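Local coordinates for protein Poly(A) ribonuclease pop2 (Schizosaccharomyces pombe, PDB 2P51) that removes poly(A) tails from mRNA as a metal-dependent 3'-exoribonuclease, the catalytic deadenylase subunit of the CCR4-NOT complex, at residues Y204-L214 and I248-F257. Numbering follows the deposited sequence.
Sequences YDIKYIMKSVL and IFFEIRSRYF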
ATOM      1  N   TYR A 204       2.233  -1.412 -10.907  1.00 12.94           N
ATOM      2  CA  TYR A 204       3.016  -2.660 -10.957  1.00 13.05           C
ATOM      3  C   TYR A 204       2.971  -3.334  -9.584  1.00 12.78           C
ATOM      4  O   TYR A 204       3.061  -2.592  -8.574  1.00 16.50           O
ATOM      5  CB  TYR A 204       4.480  -2.427 -11.341  1.00 13.70           C
ATOM      6  CG  TYR A 204       4.671  -1.847 -12.728  1.00 14.03           C
ATOM      7  CD1 TYR A 204       4.556  -2.649 -13.860  1.00 16.64           C
ATOM      8  CD2 TYR A 204       4.971  -0.513 -12.886  1.00 17.85           C
ATOM      9  CE1 TYR A 204       4.729  -2.131 -15.129  1.00 20.27           C
ATOM     10  CE2 TYR A 204       5.145   0.007 -14.149  1.00 23.26           C
ATOM     11  CZ  TYR A 204       5.026  -0.791 -15.262  1.00 23.49           C
ATOM     12  OH  TYR A 204       5.208  -0.224 -16.521  1.00 28.89           O
ATOM     13  N   ASP A 205       2.837  -4.643  -9.601  1.00 12.69           N
ATOM     14  CA  ASP A 205       2.901  -5.437  -8.373  1.00 13.05           C
ATOM     15  C   ASP A 205       4.226  -6.190  -8.409  1.00 11.70           C
ATOM     16  O   ASP A 205       4.371  -7.111  -9.226  1.00 13.26           O
ATOM     17  CB  ASP A 205       1.694  -6.369  -8.268  1.00 13.56           C
ATOM     18  CG  ASP A 205       1.680  -7.172  -6.982  1.00 13.67           C
ATOM     19  OD1 ASP A 205       2.775  -7.391  -6.366  1.00 13.56           O
ATOM     20  OD2 ASP A 205       0.597  -7.624  -6.549  1.00 15.64           O
ATOM     21  N   ILE A 206       5.160  -5.819  -7.548  1.00 11.84           N
ATOM     22  CA  ILE A 206       6.499  -6.442  -7.562  1.00 13.05           C
ATOM     23  C   ILE A 206       6.402  -7.947  -7.290  1.00 11.83           C
ATOM     24  O   ILE A 206       7.267  -8.677  -7.768  1.00 15.84           O
ATOM     25  CB  ILE A 206       7.407  -5.761  -6.520  1.00 14.15           C
ATOM     26  CG1 ILE A 206       7.708  -4.308  -6.894  1.00 15.26           C
ATOM     27  CG2 ILE A 206       8.707  -6.530  -6.257  1.00 17.59           C
ATOM     28  CD1 ILE A 206       8.411  -3.557  -5.754  1.00 18.78           C
ATOM     29  N   LYS A 207       5.400  -8.388  -6.513  1.00 13.03           N
ATOM     30  CA  LYS A 207       5.262  -9.831  -6.289  1.00 13.19           C
ATOM     31  C   LYS A 207       4.872 -10.557  -7.571  1.00 13.69           C
ATOM     32  O   LYS A 207       5.346 -11.671  -7.872  1.00 14.79           O
ATOM     33  CB  LYS A 207       4.183 -10.141  -5.241  1.00 15.29           C
ATOM     34  CG  LYS A 207       4.042 -11.647  -4.935  1.00 17.94           C
ATOM     35  CD  LYS A 207       5.096 -12.195  -4.015  1.00 19.89           C
ATOM     36  CE  LYS A 207       4.882 -13.716  -3.839  1.00 16.36           C
ATOM     37  NZ  LYS A 207       6.101 -14.285  -3.190  1.00 16.75           N
ATOM     38  N   TYR A 208       3.971  -9.931  -8.331  1.00 12.67           N
ATOM     39  CA  TYR A 208       3.647 -10.510  -9.618  1.00 13.53           C
ATOM     40  C   TYR A 208       4.906 -10.577 -10.491  1.00 13.53           C
ATOM     41  O   TYR A 208       5.210 -11.567 -11.144  1.00 15.31           O
ATOM     42  CB  TYR A 208       2.559  -9.671 -10.330  1.00 15.21           C
ATOM     43  CG  TYR A 208       2.323 -10.138 -11.760  1.00 15.36           C
ATOM     44  CD1 TYR A 208       1.488 -11.241 -11.986  1.00 17.94           C
ATOM     45  CD2 TYR A 208       2.908  -9.511 -12.880  1.00 16.46           C
ATOM     46  CE1 TYR A 208       1.270 -11.671 -13.282  1.00 17.87           C
ATOM     47  CE2 TYR A 208       2.686  -9.958 -14.171  1.00 18.39           C
ATOM     48  CZ  TYR A 208       1.857 -11.047 -14.359  1.00 19.12           C
ATOM     49  OH  TYR A 208       1.605 -11.521 -15.619  1.00 26.21           O
ATOM     50  N   ILE A 209       5.659  -9.471 -10.547  1.00 13.26           N
ATOM     51  CA  ILE A 209       6.860  -9.439 -11.384  1.00 13.82           C
ATOM     52  C   ILE A 209       7.869 -10.488 -10.912  1.00 13.18           C
ATOM     53  O   ILE A 209       8.361 -11.287 -11.742  1.00 15.01           O
ATOM     54  CB  ILE A 209       7.483  -8.029 -11.385  1.00 14.20           C
ATOM     55  CG1 ILE A 209       6.548  -6.961 -11.920  1.00 13.39           C
ATOM     56  CG2 ILE A 209       8.802  -8.092 -12.177  1.00 15.10           C
ATOM     57  CD1 ILE A 209       7.051  -5.527 -11.809  1.00 15.85           C
ATOM     58  N   MET A 210       8.164 -10.514  -9.601  1.00 14.00           N
ATOM     59  CA  MET A 210       9.231 -11.392  -9.127  1.00 13.88           C
ATOM     60  C   MET A 210       8.772 -12.840  -9.165  1.00 14.05           C
ATOM     61  O   MET A 210       9.542 -13.671  -9.682  1.00 16.41           O
ATOM     62  CB  MET A 210       9.731 -11.031  -7.720  1.00 14.56           C
ATOM     63  CG  MET A 210      10.425  -9.664  -7.726  1.00 15.78           C
ATOM     64  SD  MET A 210      12.015  -9.813  -8.589  1.00 20.45           S
ATOM     65  CE  MET A 210      13.005 -10.511  -7.252  1.00 24.73           C
ATOM     66  N   LYS A 211       7.620 -13.179  -8.632  1.00 14.63           N
ATOM     67  CA  LYS A 211       7.253 -14.605  -8.584  1.00 16.14           C
ATOM     68  C   LYS A 211       6.624 -15.054  -9.887  1.00 15.78           C
ATOM     69  O   LYS A 211       7.103 -16.034 -10.459  1.00 18.34           O
ATOM     70  CB  LYS A 211       6.285 -14.897  -7.441  1.00 17.81           C
ATOM     71  CG  LYS A 211       5.948 -16.415  -7.426  1.00 23.29           C
ATOM     72  CD  LYS A 211       5.136 -16.872  -6.293  1.00 29.74           C
ATOM     73  CE  LYS A 211       4.850 -18.376  -6.341  1.00 31.40           C
ATOM     74  NZ  LYS A 211       6.056 -19.191  -6.607  1.00 28.63           N
ATOM     75  N   SER A 212       5.572 -14.405 -10.361  1.00 16.01           N
ATOM     76  CA  SER A 212       4.843 -14.943 -11.517  1.00 18.08           C
ATOM     77  C   SER A 212       5.639 -14.881 -12.819  1.00 17.94           C
ATOM     78  O   SER A 212       5.519 -15.789 -13.655  1.00 23.68           O
ATOM     79  CB  SER A 212       3.496 -14.219 -11.684  1.00 17.30           C
ATOM     80  OG  SER A 212       2.718 -14.422 -10.503  1.00 19.52           O
ATOM     81  N   VAL A 213       6.456 -13.817 -12.995  1.00 15.73           N
ATOM     82  CA  VAL A 213       7.231 -13.743 -14.207  1.00 16.98           C
ATOM     83  C   VAL A 213       8.643 -14.225 -14.005  1.00 16.55           C
ATOM     84  O   VAL A 213       9.162 -15.043 -14.790  1.00 22.18           O
ATOM     85  CB  VAL A 213       7.228 -12.301 -14.717  1.00 16.70           C
ATOM     86  CG1 VAL A 213       8.064 -12.263 -16.019  1.00 22.93           C
ATOM     87  CG2 VAL A 213       5.809 -11.821 -14.921  1.00 20.43           C
ATOM     88  N   LEU A 214       9.329 -13.754 -12.966  1.00 15.17           N
ATOM     89  CA  LEU A 214      10.763 -14.070 -12.828  1.00 15.97           C
ATOM     90  C   LEU A 214      11.030 -15.321 -11.981  1.00 17.41           C
ATOM     91  O   LEU A 214      12.202 -15.688 -11.811  1.00 17.21           O
ATOM     92  CB  LEU A 214      11.499 -12.859 -12.249  1.00 15.29           C
ATOM     93  CG  LEU A 214      11.314 -11.550 -13.049  1.00 15.66           C
ATOM     94  CD1 LEU A 214      12.089 -10.416 -12.413  1.00 17.52           C
ATOM     95  CD2 LEU A 214      11.764 -11.724 -14.508  1.00 18.87           C
ATOM     96  N   ILE A 248      13.261  -1.613  -3.885  1.00 14.89           N
ATOM     97  CA  ILE A 248      13.337  -2.890  -4.615  1.00 13.91           C
ATOM     98  C   ILE A 248      12.876  -2.726  -6.072  1.00 13.20           C
ATOM     99  O   ILE A 248      13.469  -3.318  -7.002  1.00 15.69           O
ATOM    100  CB  ILE A 248      12.554  -3.970  -3.859  1.00 16.88           C
ATOM    101  CG1 ILE A 248      13.227  -4.413  -2.542  1.00 19.74           C
ATOM    102  CG2 ILE A 248      12.313  -5.187  -4.748  1.00 18.33           C
ATOM    103  CD1 ILE A 248      12.147  -5.085  -1.679  1.00 23.44           C
ATOM    104  N   PHE A 249      11.815  -1.929  -6.259  1.00 13.49           N
ATOM    105  CA  PHE A 249      11.321  -1.766  -7.633  1.00 13.86           C
ATOM    106  C   PHE A 249      12.419  -1.230  -8.541  1.00 13.36           C
ATOM    107  O   PHE A 249      12.652  -1.772  -9.623  1.00 15.37           O
ATOM    108  CB  PHE A 249      10.091  -0.825  -7.692  1.00 14.30           C
ATOM    109  CG  PHE A 249       9.680  -0.515  -9.136  1.00 15.41           C
ATOM    110  CD1 PHE A 249       9.011  -1.466  -9.889  1.00 17.29           C
ATOM    111  CD2 PHE A 249       9.987   0.727  -9.697  1.00 15.57           C
ATOM    112  CE1 PHE A 249       8.635  -1.179 -11.198  1.00 16.80           C
ATOM    113  CE2 PHE A 249       9.610   1.005 -11.007  1.00 16.39           C
ATOM    114  CZ  PHE A 249       8.951   0.060 -11.760  1.00 17.68           C
ATOM    115  N   PHE A 250      13.119  -0.165  -8.115  1.00 13.74           N
ATOM    116  CA  PHE A 250      14.099   0.440  -9.041  1.00 13.05           C
ATOM    117  C   PHE A 250      15.267  -0.529  -9.253  1.00 13.41           C
ATOM    118  O   PHE A 250      15.843  -0.598 -10.357  1.00 16.15           O
ATOM    119  CB  PHE A 250      14.543   1.809  -8.551  1.00 15.25           C
ATOM    120  CG  PHE A 250      13.388   2.806  -8.778  1.00 17.27           C
ATOM    121  CD1 PHE A 250      13.174   3.311 -10.044  1.00 16.63           C
ATOM    122  CD2 PHE A 250      12.550   3.183  -7.725  1.00 15.90           C
ATOM    123  CE1 PHE A 250      12.131   4.204 -10.285  1.00 17.06           C
ATOM    124  CE2 PHE A 250      11.531   4.094  -7.947  1.00 15.57           C
ATOM    125  CZ  PHE A 250      11.340   4.600  -9.213  1.00 16.80           C
ATOM    126  N   GLU A 251      15.596  -1.292  -8.195  1.00 14.25           N
ATOM    127  CA  GLU A 251      16.739  -2.215  -8.377  1.00 14.68           C
ATOM    128  C   GLU A 251      16.352  -3.345  -9.318  1.00 13.20           C
ATOM    129  O   GLU A 251      17.188  -3.742 -10.155  1.00 15.02           O
ATOM    130  CB  GLU A 251      17.198  -2.764  -7.014  1.00 15.87           C
ATOM    131  CG  GLU A 251      18.461  -3.602  -7.096  1.00 17.50           C
ATOM    132  CD  GLU A 251      19.694  -2.897  -7.618  1.00 22.00           C
ATOM    133  OE1 GLU A 251      19.679  -1.643  -7.592  1.00 25.94           O
ATOM    134  OE2 GLU A 251      20.659  -3.585  -8.044  1.00 23.13           O
ATOM    135  N   ILE A 252      15.161  -3.906  -9.225  1.00 14.23           N
ATOM    136  CA  ILE A 252      14.682  -4.959 -10.129  1.00 15.67           C
ATOM    137  C   ILE A 252      14.595  -4.429 -11.549  1.00 14.36           C
ATOM    138  O   ILE A 252      14.972  -5.073 -12.543  1.00 16.42           O
ATOM    139  CB  ILE A 252      13.282  -5.415  -9.593  1.00 20.68           C
ATOM    140  CG1 ILE A 252      13.434  -6.313  -8.351  1.00 21.03           C
ATOM    141  CG2 ILE A 252      12.401  -5.982 -10.670  1.00 36.69           C
ATOM    142  CD1 ILE A 252      11.976  -6.419  -7.775  1.00 33.22           C
ATOM    143  N   ARG A 253      14.084  -3.172 -11.687  1.00 14.24           N
ATOM    144  CA  ARG A 253      13.986  -2.565 -13.010  1.00 13.28           C
ATOM    145  C   ARG A 253      15.371  -2.468 -13.632  1.00 14.10           C
ATOM    146  O   ARG A 253      15.578  -2.748 -14.815  1.00 16.91           O
ATOM    147  CB  ARG A 253      13.394  -1.162 -12.903  1.00 16.93           C
ATOM    148  CG  ARG A 253      13.009  -0.601 -14.266  1.00 20.37           C
ATOM    149  CD  ARG A 253      12.374   0.785 -14.102  1.00 18.76           C
ATOM    150  NE  ARG A 253      13.450   1.729 -13.791  1.00 19.23           N
ATOM    151  CZ  ARG A 253      13.258   3.054 -13.784  1.00 19.83           C
ATOM    152  NH1 ARG A 253      12.050   3.590 -14.036  1.00 21.77           N
ATOM    153  NH2 ARG A 253      14.314   3.804 -13.497  1.00 18.82           N
ATOM    154  N   SER A 254      16.363  -2.050 -12.839  1.00 14.42           N
ATOM    155  CA  SER A 254      17.734  -1.964 -13.364  1.00 14.44           C
ATOM    156  C   SER A 254      18.353  -3.309 -13.680  1.00 16.22           C
ATOM    157  O   SER A 254      18.970  -3.482 -14.737  1.00 17.05           O
ATOM    158  CB  SER A 254      18.581  -1.254 -12.292  1.00 17.82           C
ATOM    159  OG  SER A 254      19.916  -1.181 -12.743  1.00 24.79           O
ATOM    160  N   ARG A 255      18.211  -4.272 -12.756  1.00 14.46           N
ATOM    161  CA  ARG A 255      18.902  -5.545 -12.941  1.00 15.05           C
ATOM    162  C   ARG A 255      18.222  -6.431 -13.991  1.00 14.09           C
ATOM    163  O   ARG A 255      19.009  -7.073 -14.690  1.00 15.66           O
ATOM    164  CB  ARG A 255      18.968  -6.332 -11.643  1.00 15.22           C
ATOM    165  CG  ARG A 255      19.855  -5.693 -10.572  1.00 16.40           C
ATOM    166  CD  ARG A 255      20.314  -6.749  -9.580  1.00 19.41           C
ATOM    167  NE  ARG A 255      20.929  -6.172  -8.396  1.00 18.97           N
ATOM    168  CZ  ARG A 255      21.670  -6.846  -7.518  1.00 18.20           C
ATOM    169  NH1 ARG A 255      21.886  -8.148  -7.726  1.00 22.14           N
ATOM    170  NH2 ARG A 255      22.162  -6.190  -6.478  1.00 23.75           N
ATOM    171  N   TYR A 256      16.906  -6.506 -14.080  1.00 14.75           N
ATOM    172  CA  TYR A 256      16.282  -7.538 -14.921  1.00 15.07           C
ATOM    173  C   TYR A 256      15.572  -6.950 -16.118  1.00 14.88           C
ATOM    174  O   TYR A 256      15.152  -7.738 -16.985  1.00 16.05           O
ATOM    175  CB  TYR A 256      15.329  -8.452 -14.088  1.00 15.93           C
ATOM    176  CG  TYR A 256      16.071  -8.863 -12.820  1.00 15.61           C
ATOM    177  CD1 TYR A 256      17.312  -9.489 -12.896  1.00 15.30           C
ATOM    178  CD2 TYR A 256      15.522  -8.608 -11.582  1.00 16.51           C
ATOM    179  CE1 TYR A 256      18.047  -9.893 -11.797  1.00 15.82           C
ATOM    180  CE2 TYR A 256      16.247  -8.984 -10.461  1.00 17.86           C
ATOM    181  CZ  TYR A 256      17.480  -9.620 -10.546  1.00 18.38           C
ATOM    182  OH  TYR A 256      18.142  -9.934  -9.376  1.00 19.43           O
ATOM    183  N   PHE A 257      15.463  -5.613 -16.181  1.00 14.52           N
ATOM    184  CA  PHE A 257      14.768  -4.993 -17.294  1.00 14.40           C
ATOM    185  C   PHE A 257      15.612  -3.913 -17.950  1.00 15.94           C
ATOM    186  O   PHE A 257      15.090  -3.155 -18.759  1.00 15.87           O
ATOM    187  CB  PHE A 257      13.419  -4.424 -16.868  1.00 15.24           C
ATOM    188  CG  PHE A 257      12.492  -5.525 -16.346  1.00 15.19           C
ATOM    189  CD1 PHE A 257      11.651  -6.160 -17.253  1.00 15.67           C
ATOM    190  CD2 PHE A 257      12.490  -5.897 -15.009  1.00 15.50           C
ATOM    191  CE1 PHE A 257      10.786  -7.166 -16.819  1.00 15.59           C
ATOM    192  CE2 PHE A 257      11.641  -6.869 -14.554  1.00 15.97           C
ATOM    193  CZ  PHE A 257      10.812  -7.487 -15.468  1.00 16.08           C
TER
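Apolar helix-to-helix packing joins Ile206, Ile209, Met210 and Leu214 to Ile248, Phe249, Ile252, Tyr256 and Phe257 in the DEDD nuclease fold, where edge strand 203-205 of the mixed sheet runs straight into helix 206-213. This helix meets the last turns of helix 238-257, which carries the metal ligand Asp241 nearer its start; the two short axes cross at 42°, 11.4 Å apart. Asp205 N-caps helix 206-213, its OD1 accepting from Lys207 N at 2.8 Å. Ile206 sits where the two backbones come nearest, its CA 6.7 Å from that of Phe249. With CG1 anti to its carbonyl carbon (chi1 -67°), it sends its two branches to different partners: CD1 lies 3.7 Å from Phe249 CB, while CG2 meets Ile252 CD1 at 3.6 Å and also touches Ile248. An alanine here would lose both branches, and is likely to leave a gap facing Phe249 and Ile252, next to Ile165 of the neighbouring strand. The Phe249 ring, which also touches Ile165, lies nearly parallel to that of Tyr204 but slid aside, centroids 5.8 Å apart, so overlap is slight. Farther along, Ile209 CG2 approaches Phe257 CE2 obliquely at 3.9 Å, and Leu214 CD1 spans Tyr256 and Phe257 at the more exposed end. Met210, bent at chi2 and chi3, reaches Ile252 tip to tip, its SD 3.5 Å from Ile252 CD1.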